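Local coordinates for protein NADH:ubiquinone oxidoreductase, Na translocating, F subunit (Porphyromonas gingivalis, PDB 2R6H) that is the flavin- and nucleotide-binding region of an Na-translocating oxidoreductase subunit, holding flavin-adenine dinucleotide beside a parallel-sheet domain of the NAD-binding family, at residues R186-I200 / N215-D229. Sequence-based numbering, arbitrary orientation.
Sequences RKVSYWYGARSKNEI and NFKFHIALSDPQPED
Asn-215 donates from ND2 to Arg-186 O (2.6 Å, 171° at the hydrogen), with the acceptor almost in its amide plane. ND2 also bonds to Thr-184 O, so this amide grips two carbonyls of the chain just before strand 188-194. From there backbone bonds alternate between strands 188-194 and 216-222, running from Val-188 N to Asn-215 O (2.7 Å) through to Ser-223 N and Ala-194 O. The pairing is parallel, and Asp-224 N extends it past the strand ends, meeting a lone pair of Arg-195 O. Asp-229 OD1 accepts a weak bond from Lys-197 N and another from Gln-226 N, which comes from above the carboxylate plane, linking the two loops. The carboxylate of Asp-224 stacks over the guanidinium of Arg-195, planes 5° apart; because Asp-224 OD1 lies above the group, 3.9 Å from Arg-195 NH2, this long salt bridge is purely electrostatic.

On one face of the sheet Trp-191 and His-219 share a chi1 near -60°, which turns both side chains the same way and lays the rings alongside each other. His-219 ND1 lies over one face of the indole, toward its rim, 3.4 Å from Trp-191 CZ2, and His-219 CB makes a CH-pi contact with the six-membered ring. Helix 238-247 packs on Trp-191 through Ile-238 and Ile-242. The reverse face carries Tyr-190 and Phe-218, side by side and oblique, Tyr-190 CD2 being 3.5 Å from Phe-218 CE2. Met-168 and Leu-171 of helix 168-181 pack on the Tyr-190 side chain. Further along, Ile-200 and Ile-220 touch tip to tip (Ile-200 CG2 to Ile-220 CD1, 3.8 Å), while Leu-222 CD2 lies against the Ser-196 backbone.

Strand 216-222 is an outermost strand of the Rossmann-like sheet, joined to its neighbour by a beta-alpha-beta crossover through helix 203-212. The backbone bonds fix the parallel register, aromatic and aliphatic side chains pack on the Tyr-190 face, the Trp-191/His-219 pair sits among small and polar residues, and the charged pair adds little directional hold.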
ATOM      1  N   ARG A 186      20.685  -4.548  10.289  1.00 41.12           N
ATOM      2  CA  ARG A 186      19.609  -5.297  10.901  1.00 39.38           C
ATOM      3  C   ARG A 186      19.129  -6.408   9.964  1.00 38.49           C
ATOM      4  O   ARG A 186      19.288  -6.307   8.744  1.00 39.18           O
ATOM      5  CB  ARG A 186      18.459  -4.356  11.224  1.00 37.87           C
ATOM      6  CG  ARG A 186      18.721  -3.492  12.412  1.00 36.97           C
ATOM      7  CD  ARG A 186      17.544  -3.592  13.346  1.00 33.26           C
ATOM      8  NE  ARG A 186      16.779  -2.361  13.431  1.00 30.08           N
ATOM      9  CZ  ARG A 186      15.541  -2.289  13.899  1.00 29.52           C
ATOM     10  NH1 ARG A 186      14.902  -3.387  14.300  1.00 27.02           N
ATOM     11  NH2 ARG A 186      14.936  -1.112  13.948  1.00 31.31           N
ATOM     12  N   LYS A 187      18.555  -7.467  10.534  1.00 44.73           N
ATOM     13  CA  LYS A 187      17.937  -8.521   9.744  1.00 43.48           C
ATOM     14  C   LYS A 187      16.470  -8.187   9.486  1.00 41.92           C
ATOM     15  O   LYS A 187      15.715  -7.871  10.407  1.00 41.20           O
ATOM     16  CB  LYS A 187      18.075  -9.865  10.442  1.00 43.11           C
ATOM     17  CG  LYS A 187      17.364 -10.992   9.726  1.00 42.85           C
ATOM     18  CD  LYS A 187      18.200 -12.266   9.766  1.00 47.22           C
ATOM     19  CE  LYS A 187      17.342 -13.491   9.518  1.00 46.83           C
ATOM     20  NZ  LYS A 187      16.119 -13.448  10.356  1.00 46.59           N
ATOM     21  N   VAL A 188      16.076  -8.240   8.220  1.00 38.05           N
ATOM     22  CA  VAL A 188      14.800  -7.674   7.806  1.00 37.10           C
ATOM     23  C   VAL A 188      14.134  -8.537   6.747  1.00 36.92           C
ATOM     24  O   VAL A 188      14.687  -8.730   5.671  1.00 38.66           O
ATOM     25  CB  VAL A 188      14.981  -6.242   7.204  1.00 37.21           C
ATOM     26  CG1 VAL A 188      13.641  -5.679   6.784  1.00 37.28           C
ATOM     27  CG2 VAL A 188      15.660  -5.298   8.187  1.00 37.68           C
ATOM     28  N   SER A 189      12.950  -9.053   7.040  1.00 40.16           N
ATOM     29  CA  SER A 189      12.176  -9.732   6.013  1.00 39.18           C
ATOM     30  C   SER A 189      10.889  -8.956   5.729  1.00 37.48           C
ATOM     31  O   SER A 189      10.311  -8.332   6.625  1.00 36.90           O
ATOM     32  CB  SER A 189      11.859 -11.174   6.426  1.00 39.30           C
ATOM     33  OG  SER A 189      11.062 -11.228   7.602  1.00 40.32           O
ATOM     34  N   TYR A 190      10.447  -8.990   4.477  1.00 30.22           N
ATOM     35  CA  TYR A 190       9.175  -8.386   4.097  1.00 28.70           C
ATOM     36  C   TYR A 190       8.314  -9.443   3.428  1.00 28.32           C
ATOM     37  O   TYR A 190       8.702  -9.997   2.414  1.00 29.55           O
ATOM     38  CB  TYR A 190       9.428  -7.233   3.138  1.00 28.79           C
ATOM     39  CG  TYR A 190       8.197  -6.506   2.676  1.00 28.62           C
ATOM     40  CD1 TYR A 190       7.057  -6.475   3.443  1.00 29.62           C
ATOM     41  CD2 TYR A 190       8.189  -5.817   1.476  1.00 29.75           C
ATOM     42  CE1 TYR A 190       5.931  -5.793   3.018  1.00 29.56           C
ATOM     43  CE2 TYR A 190       7.076  -5.125   1.051  1.00 27.95           C
ATOM     44  CZ  TYR A 190       5.945  -5.115   1.819  1.00 28.02           C
ATOM     45  OH  TYR A 190       4.822  -4.430   1.392  1.00 27.51           O
ATOM     46  N   TRP A 191       7.164  -9.743   4.012  1.00 36.50           N
ATOM     47  CA  TRP A 191       6.242 -10.723   3.456  1.00 36.75           C
ATOM     48  C   TRP A 191       5.010 -10.010   2.941  1.00 36.49           C
ATOM     49  O   TRP A 191       4.183  -9.567   3.730  1.00 37.05           O
ATOM     50  CB  TRP A 191       5.818 -11.716   4.538  1.00 36.51           C
ATOM     51  CG  TRP A 191       6.956 -12.486   5.119  1.00 37.05           C
ATOM     52  CD1 TRP A 191       7.926 -12.014   5.954  1.00 38.31           C
ATOM     53  CD2 TRP A 191       7.252 -13.865   4.910  1.00 35.96           C
ATOM     54  NE1 TRP A 191       8.810 -13.013   6.275  1.00 37.43           N
ATOM     55  CE2 TRP A 191       8.415 -14.161   5.643  1.00 37.10           C
ATOM     56  CE3 TRP A 191       6.643 -14.881   4.180  1.00 36.60           C
ATOM     57  CZ2 TRP A 191       8.976 -15.428   5.665  1.00 38.43           C
ATOM     58  CZ3 TRP A 191       7.201 -16.132   4.203  1.00 37.91           C
ATOM     59  CH2 TRP A 191       8.354 -16.397   4.937  1.00 39.55           C
ATOM     60  N   TYR A 192       4.872  -9.895   1.628  1.00 33.24           N
ATOM     61  CA  TYR A 192       3.718  -9.198   1.052  1.00 32.79           C
ATOM     62  C   TYR A 192       2.716 -10.168   0.439  1.00 32.58           C
ATOM     63  O   TYR A 192       3.081 -11.019  -0.361  1.00 32.88           O
ATOM     64  CB  TYR A 192       4.184  -8.208  -0.017  1.00 34.10           C
ATOM     65  CG  TYR A 192       3.063  -7.439  -0.689  1.00 34.89           C
ATOM     66  CD1 TYR A 192       2.554  -6.275  -0.121  1.00 36.01           C
ATOM     67  CD2 TYR A 192       2.522  -7.868  -1.893  1.00 35.15           C
ATOM     68  CE1 TYR A 192       1.531  -5.565  -0.734  1.00 34.06           C
ATOM     69  CE2 TYR A 192       1.507  -7.169  -2.511  1.00 35.60           C
ATOM     70  CZ  TYR A 192       1.017  -6.021  -1.929  1.00 35.91           C
ATOM     71  OH  TYR A 192       0.004  -5.337  -2.545  1.00 35.29           O
ATOM     72  N   GLY A 193       1.450 -10.031   0.800  1.00 42.01           N
ATOM     73  CA  GLY A 193       0.429 -10.899   0.246  1.00 42.43           C
ATOM     74  C   GLY A 193      -0.429 -10.255  -0.825  1.00 42.78           C
ATOM     75  O   GLY A 193      -0.989  -9.178  -0.637  1.00 42.94           O
ATOM     76  N   ALA A 194      -0.539 -10.917  -1.966  1.00 30.97           N
ATOM     77  CA  ALA A 194      -1.378 -10.417  -3.044  1.00 31.35           C
ATOM     78  C   ALA A 194      -2.304 -11.537  -3.501  1.00 32.25           C
ATOM     79  O   ALA A 194      -1.994 -12.709  -3.318  1.00 32.28           O
ATOM     80  CB  ALA A 194      -0.519  -9.906  -4.196  1.00 32.00           C
ATOM     81  N   ARG A 195      -3.441 -11.192  -4.088  1.00 55.41           N
ATOM     82  CA  ARG A 195      -4.361 -12.244  -4.477  1.00 57.67           C
ATOM     83  C   ARG A 195      -3.785 -13.145  -5.581  1.00 57.79           C
ATOM     84  O   ARG A 195      -3.838 -14.357  -5.457  1.00 59.03           O
ATOM     85  CB  ARG A 195      -5.767 -11.709  -4.784  1.00 58.05           C
ATOM     86  CG  ARG A 195      -6.181 -11.698  -6.232  1.00 61.76           C
ATOM     87  CD  ARG A 195      -7.605 -11.144  -6.394  1.00 62.53           C
ATOM     88  NE  ARG A 195      -8.629 -12.195  -6.361  1.00 74.33           N
ATOM     89  CZ  ARG A 195      -9.582 -12.324  -5.429  1.00 77.52           C
ATOM     90  NH1 ARG A 195      -9.677 -11.460  -4.415  1.00 78.15           N
ATOM     91  NH2 ARG A 195     -10.456 -13.325  -5.514  1.00 78.56           N
ATOM     92  N   SER A 196      -3.197 -12.564  -6.627  1.00 28.82           N
ATOM     93  CA  SER A 196      -2.560 -13.351  -7.702  1.00 30.29           C
ATOM     94  C   SER A 196      -1.300 -12.708  -8.285  1.00 31.19           C
ATOM     95  O   SER A 196      -0.977 -11.564  -7.969  1.00 30.66           O
ATOM     96  CB  SER A 196      -3.537 -13.600  -8.854  1.00 31.83           C
ATOM     97  OG  SER A 196      -3.601 -12.474  -9.721  1.00 34.68           O
ATOM     98  N   LYS A 197      -0.615 -13.421  -9.177  1.00 30.48           N
ATOM     99  CA  LYS A 197       0.628 -12.895  -9.742  1.00 31.36           C
ATOM    100  C   LYS A 197       0.499 -11.515 -10.370  1.00 30.79           C
ATOM    101  O   LYS A 197       1.412 -10.715 -10.257  1.00 30.78           O
ATOM    102  CB  LYS A 197       1.257 -13.844 -10.758  1.00 32.38           C
ATOM    103  CG  LYS A 197       2.668 -13.420 -11.109  1.00 33.86           C
ATOM    104  CD  LYS A 197       3.468 -14.501 -11.836  1.00 38.55           C
ATOM    105  CE  LYS A 197       3.385 -14.348 -13.352  1.00 39.96           C
ATOM    106  NZ  LYS A 197       4.700 -14.627 -14.017  1.00 39.86           N
ATOM    107  N   ASN A 198      -0.626 -11.244 -11.030  1.00 32.60           N
ATOM    108  CA  ASN A 198      -0.823  -9.990 -11.753  1.00 32.45           C
ATOM    109  C   ASN A 198      -0.837  -8.780 -10.825  1.00 32.13           C
ATOM    110  O   ASN A 198      -0.589  -7.643 -11.253  1.00 32.56           O
ATOM    111  CB  ASN A 198      -2.140 -10.049 -12.540  1.00 32.64           C
ATOM    112  CG  ASN A 198      -2.295  -8.909 -13.550  1.00 31.36           C
ATOM    113  OD1 ASN A 198      -1.383  -8.604 -14.319  1.00 29.79           O
ATOM    114  ND2 ASN A 198      -3.470  -8.294 -13.557  1.00 29.45           N
ATOM    115  N   GLU A 199      -1.115  -9.033  -9.550  1.00 55.06           N
ATOM    116  CA  GLU A 199      -1.323  -7.963  -8.587  1.00 53.73           C
ATOM    117  C   GLU A 199      -0.070  -7.559  -7.805  1.00 52.90           C
ATOM    118  O   GLU A 199      -0.125  -6.719  -6.907  1.00 52.30           O
ATOM    119  CB  GLU A 199      -2.459  -8.339  -7.640  1.00 52.91           C
ATOM    120  CG  GLU A 199      -3.806  -7.759  -8.043  1.00 57.58           C
ATOM    121  CD  GLU A 199      -4.187  -8.050  -9.489  1.00 66.33           C
ATOM    122  OE1 GLU A 199      -4.557  -9.205  -9.805  1.00 71.27           O
ATOM    123  OE2 GLU A 199      -4.140  -7.111 -10.308  1.00 69.88           O
ATOM    124  N   ILE A 200       1.066  -8.139  -8.151  1.00 39.57           N
ATOM    125  CA  ILE A 200       2.301  -7.783  -7.482  1.00 39.63           C
ATOM    126  C   ILE A 200       2.887  -6.530  -8.108  1.00 39.81           C
ATOM    127  O   ILE A 200       2.793  -6.335  -9.320  1.00 41.61           O
ATOM    128  CB  ILE A 200       3.322  -8.899  -7.624  1.00 41.60           C
ATOM    129  CG1 ILE A 200       2.753 -10.201  -7.054  1.00 41.42           C
ATOM    130  CG2 ILE A 200       4.635  -8.504  -6.945  1.00 43.81           C
ATOM    131  CD1 ILE A 200       3.308 -11.463  -7.720  1.00 45.58           C
ATOM    132  N   ASN A 215      21.076  -9.572   4.605  1.00 41.18           N
ATOM    133  CA  ASN A 215      20.208  -9.453   5.777  1.00 40.16           C
ATOM    134  C   ASN A 215      18.755  -9.082   5.455  1.00 38.42           C
ATOM    135  O   ASN A 215      17.926  -8.889   6.355  1.00 36.65           O
ATOM    136  CB  ASN A 215      20.805  -8.503   6.835  1.00 40.93           C
ATOM    137  CG  ASN A 215      21.383  -7.227   6.235  1.00 43.18           C
ATOM    138  OD1 ASN A 215      22.149  -7.273   5.268  1.00 47.16           O
ATOM    139  ND2 ASN A 215      21.030  -6.077   6.820  1.00 42.42           N
ATOM    140  N   PHE A 216      18.437  -9.005   4.171  1.00 44.03           N
ATOM    141  CA  PHE A 216      17.070  -8.709   3.771  1.00 42.44           C
ATOM    142  C   PHE A 216      16.487  -9.798   2.879  1.00 42.10           C
ATOM    143  O   PHE A 216      17.128 -10.234   1.928  1.00 43.53           O
ATOM    144  CB  PHE A 216      17.009  -7.362   3.059  1.00 43.21           C
ATOM    145  CG  PHE A 216      15.714  -7.116   2.355  1.00 42.35           C
ATOM    146  CD1 PHE A 216      14.601  -6.693   3.056  1.00 41.41           C
ATOM    147  CD2 PHE A 216      15.610  -7.303   0.991  1.00 45.49           C
ATOM    148  CE1 PHE A 216      13.415  -6.461   2.420  1.00 40.25           C
ATOM    149  CE2 PHE A 216      14.422  -7.073   0.345  1.00 44.14           C
ATOM    150  CZ  PHE A 216      13.325  -6.650   1.060  1.00 41.19           C
ATOM    151  N   LYS A 217      15.270 -10.235   3.190  1.00 48.59           N
ATOM    152  CA  LYS A 217      14.559 -11.187   2.345  1.00 48.36           C
ATOM    153  C   LYS A 217      13.154 -10.695   2.043  1.00 46.37           C
ATOM    154  O   LYS A 217      12.498 -10.074   2.881  1.00 45.45           O
ATOM    155  CB  LYS A 217      14.502 -12.566   2.997  1.00 48.38           C
ATOM    156  CG  LYS A 217      15.853 -13.184   3.242  1.00 52.35           C
ATOM    157  CD  LYS A 217      16.353 -13.924   2.027  1.00 59.46           C
ATOM    158  CE  LYS A 217      17.653 -14.666   2.362  1.00 66.31           C
ATOM    159  NZ  LYS A 217      17.793 -16.013   1.690  1.00 70.64           N
ATOM    160  N   PHE A 218      12.701 -10.980   0.833  1.00 35.92           N
ATOM    161  CA  PHE A 218      11.386 -10.571   0.395  1.00 34.41           C
ATOM    162  C   PHE A 218      10.650 -11.786  -0.125  1.00 34.85           C
ATOM    163  O   PHE A 218      11.153 -12.500  -0.978  1.00 37.28           O
ATOM    164  CB  PHE A 218      11.531  -9.537  -0.715  1.00 34.94           C
ATOM    165  CG  PHE A 218      10.233  -9.113  -1.329  1.00 32.04           C
ATOM    166  CD1 PHE A 218      10.031  -9.233  -2.696  1.00 32.51           C
ATOM    167  CD2 PHE A 218       9.221  -8.581  -0.548  1.00 30.98           C
ATOM    168  CE1 PHE A 218       8.849  -8.834  -3.284  1.00 31.14           C
ATOM    169  CE2 PHE A 218       8.022  -8.179  -1.128  1.00 31.02           C
ATOM    170  CZ  PHE A 218       7.837  -8.310  -2.503  1.00 31.50           C
ATOM    171  N   HIS A 219       9.461 -12.029   0.402  1.00 40.00           N
ATOM    172  CA  HIS A 219       8.657 -13.148  -0.054  1.00 40.41           C
ATOM    173  C   HIS A 219       7.280 -12.685  -0.471  1.00 39.02           C
ATOM    174  O   HIS A 219       6.638 -11.918   0.238  1.00 37.99           O
ATOM    175  CB  HIS A 219       8.491 -14.180   1.055  1.00 40.91           C
ATOM    176  CG  HIS A 219       9.769 -14.820   1.484  1.00 42.77           C
ATOM    177  ND1 HIS A 219      10.339 -14.591   2.717  1.00 43.09           N
ATOM    178  CD2 HIS A 219      10.591 -15.683   0.839  1.00 44.04           C
ATOM    179  CE1 HIS A 219      11.462 -15.282   2.815  1.00 45.95           C
ATOM    180  NE2 HIS A 219      11.634 -15.955   1.691  1.00 47.40           N
ATOM    181  N   ILE A 220       6.818 -13.179  -1.613  1.00 36.00           N
ATOM    182  CA  ILE A 220       5.453 -12.944  -2.059  1.00 34.93           C
ATOM    183  C   ILE A 220       4.592 -14.174  -1.779  1.00 34.27           C
ATOM    184  O   ILE A 220       5.062 -15.291  -1.920  1.00 36.04           O
ATOM    185  CB  ILE A 220       5.438 -12.680  -3.552  1.00 36.24           C
ATOM    186  CG1 ILE A 220       5.996 -11.295  -3.834  1.00 35.92           C
ATOM    187  CG2 ILE A 220       4.041 -12.826  -4.103  1.00 36.48           C
ATOM    188  CD1 ILE A 220       6.609 -11.202  -5.188  1.00 39.85           C
ATOM    189  N   ALA A 221       3.347 -13.977  -1.354  1.00 27.93           N
ATOM    190  CA  ALA A 221       2.433 -15.097  -1.145  1.00 27.78           C
ATOM    191  C   ALA A 221       1.104 -14.781  -1.799  1.00 27.47           C
ATOM    192  O   ALA A 221       0.492 -13.746  -1.536  1.00 27.04           O
ATOM    193  CB  ALA A 221       2.241 -15.385   0.331  1.00 27.20           C
ATOM    194  N   LEU A 222       0.652 -15.672  -2.662  1.00 29.45           N
ATOM    195  CA  LEU A 222      -0.570 -15.418  -3.393  1.00 29.50           C
ATOM    196  C   LEU A 222      -1.730 -16.148  -2.731  1.00 29.55           C
ATOM    197  O   LEU A 222      -1.619 -17.326  -2.421  1.00 30.40           O
ATOM    198  CB  LEU A 222      -0.385 -15.858  -4.839  1.00 30.38           C
ATOM    199  CG  LEU A 222       0.827 -15.173  -5.478  1.00 31.25           C
ATOM    200  CD1 LEU A 222       1.015 -15.650  -6.902  1.00 34.08           C
ATOM    201  CD2 LEU A 222       0.692 -13.653  -5.416  1.00 29.29           C
ATOM    202  N   SER A 223      -2.836 -15.453  -2.494  1.00 29.84           N
ATOM    203  CA  SER A 223      -3.982 -16.089  -1.852  1.00 30.99           C
ATOM    204  C   SER A 223      -4.884 -16.867  -2.822  1.00 32.85           C
ATOM    205  O   SER A 223      -5.359 -17.944  -2.486  1.00 33.20           O
ATOM    206  CB  SER A 223      -4.796 -15.049  -1.105  1.00 30.20           C
ATOM    207  OG  SER A 223      -5.367 -14.133  -2.017  1.00 31.87           O
ATOM    208  N   ASP A 224      -5.123 -16.319  -4.013  1.00 60.14           N
ATOM    209  CA  ASP A 224      -5.930 -16.993  -5.024  1.00 62.99           C
ATOM    210  C   ASP A 224      -5.189 -17.045  -6.352  1.00 63.56           C
ATOM    211  O   ASP A 224      -5.648 -16.441  -7.315  1.00 64.21           O
ATOM    212  CB  ASP A 224      -7.250 -16.243  -5.285  1.00 64.59           C
ATOM    213  CG  ASP A 224      -8.062 -15.942  -4.005  1.00 70.95           C
ATOM    214  OD1 ASP A 224      -7.717 -14.994  -3.252  1.00 74.33           O
ATOM    215  OD2 ASP A 224      -9.093 -16.623  -3.777  1.00 77.91           O
ATOM    216  N   PRO A 225      -4.054 -17.766  -6.420  1.00 34.51           N
ATOM    217  CA  PRO A 225      -3.256 -17.765  -7.658  1.00 36.38           C
ATOM    218  C   PRO A 225      -4.092 -18.206  -8.849  1.00 38.40           C
ATOM    219  O   PRO A 225      -4.920 -19.105  -8.695  1.00 38.62           O
ATOM    220  CB  PRO A 225      -2.163 -18.809  -7.397  1.00 37.00           C
ATOM    221  CG  PRO A 225      -2.142 -19.018  -5.957  1.00 35.59           C
ATOM    222  CD  PRO A 225      -3.514 -18.693  -5.417  1.00 34.48           C
ATOM    223  N   GLN A 226      -3.868 -17.584 -10.005  1.00 63.70           N
ATOM    224  CA  GLN A 226      -4.568 -17.936 -11.232  1.00 66.14           C
ATOM    225  C   GLN A 226      -3.706 -18.840 -12.109  1.00 68.83           C
ATOM    226  O   GLN A 226      -2.492 -18.660 -12.182  1.00 69.87           O
ATOM    227  CB  GLN A 226      -4.938 -16.676 -12.013  1.00 66.46           C
ATOM    228  CG  GLN A 226      -5.725 -15.661 -11.212  1.00 66.44           C
ATOM    229  CD  GLN A 226      -6.941 -16.270 -10.547  1.00 68.05           C
ATOM    230  OE1 GLN A 226      -7.567 -17.178 -11.092  1.00 68.03           O
ATOM    231  NE2 GLN A 226      -7.281 -15.775  -9.359  1.00 67.52           N
ATOM    232  N   PRO A 227      -4.336 -19.812 -12.787  1.00 67.94           N
ATOM    233  CA  PRO A 227      -3.659 -20.771 -13.668  1.00 69.32           C
ATOM    234  C   PRO A 227      -2.553 -20.154 -14.529  1.00 68.61           C
ATOM    235  O   PRO A 227      -1.523 -20.780 -14.753  1.00 69.88           O
ATOM    236  CB  PRO A 227      -4.797 -21.278 -14.545  1.00 71.09           C
ATOM    237  CG  PRO A 227      -5.998 -21.227 -13.635  1.00 70.36           C
ATOM    238  CD  PRO A 227      -5.789 -20.056 -12.715  1.00 67.93           C
ATOM    239  N   GLU A 228      -2.756 -18.935 -14.997  1.00 58.09           N
ATOM    240  CA  GLU A 228      -1.764 -18.299 -15.852  1.00 58.22           C
ATOM    241  C   GLU A 228      -0.499 -17.861 -15.124  1.00 57.27           C
ATOM    242  O   GLU A 228       0.451 -17.377 -15.746  1.00 58.08           O
ATOM    243  CB  GLU A 228      -2.363 -17.080 -16.550  1.00 58.30           C
ATOM    244  CG  GLU A 228      -3.060 -16.085 -15.630  1.00 56.91           C
ATOM    245  CD  GLU A 228      -4.564 -16.310 -15.578  1.00 58.05           C
ATOM    246  OE1 GLU A 228      -4.989 -17.488 -15.412  1.00 57.41           O
ATOM    247  OE2 GLU A 228      -5.309 -15.308 -15.713  1.00 56.93           O
ATOM    248  N   ASP A 229      -0.486 -18.002 -13.808  1.00 67.85           N
ATOM    249  CA  ASP A 229       0.618 -17.462 -13.026  1.00 66.24           C
ATOM    250  C   ASP A 229       1.833 -18.376 -13.078  1.00 66.21           C
ATOM    251  O   ASP A 229       2.966 -17.923 -12.892  1.00 65.86           O
ATOM    252  CB  ASP A 229       0.187 -17.224 -11.575  1.00 65.50           C
ATOM    253  CG  ASP A 229      -0.932 -16.200 -11.456  1.00 65.98           C
ATOM    254  OD1 ASP A 229      -1.698 -16.254 -10.466  1.00 67.02           O
ATOM    255  OD2 ASP A 229      -1.042 -15.338 -12.354  1.00 66.98           O
TER
HETATM  256  O   HOH W   1      -7.274 -12.582  -9.169  1.00 44.87           O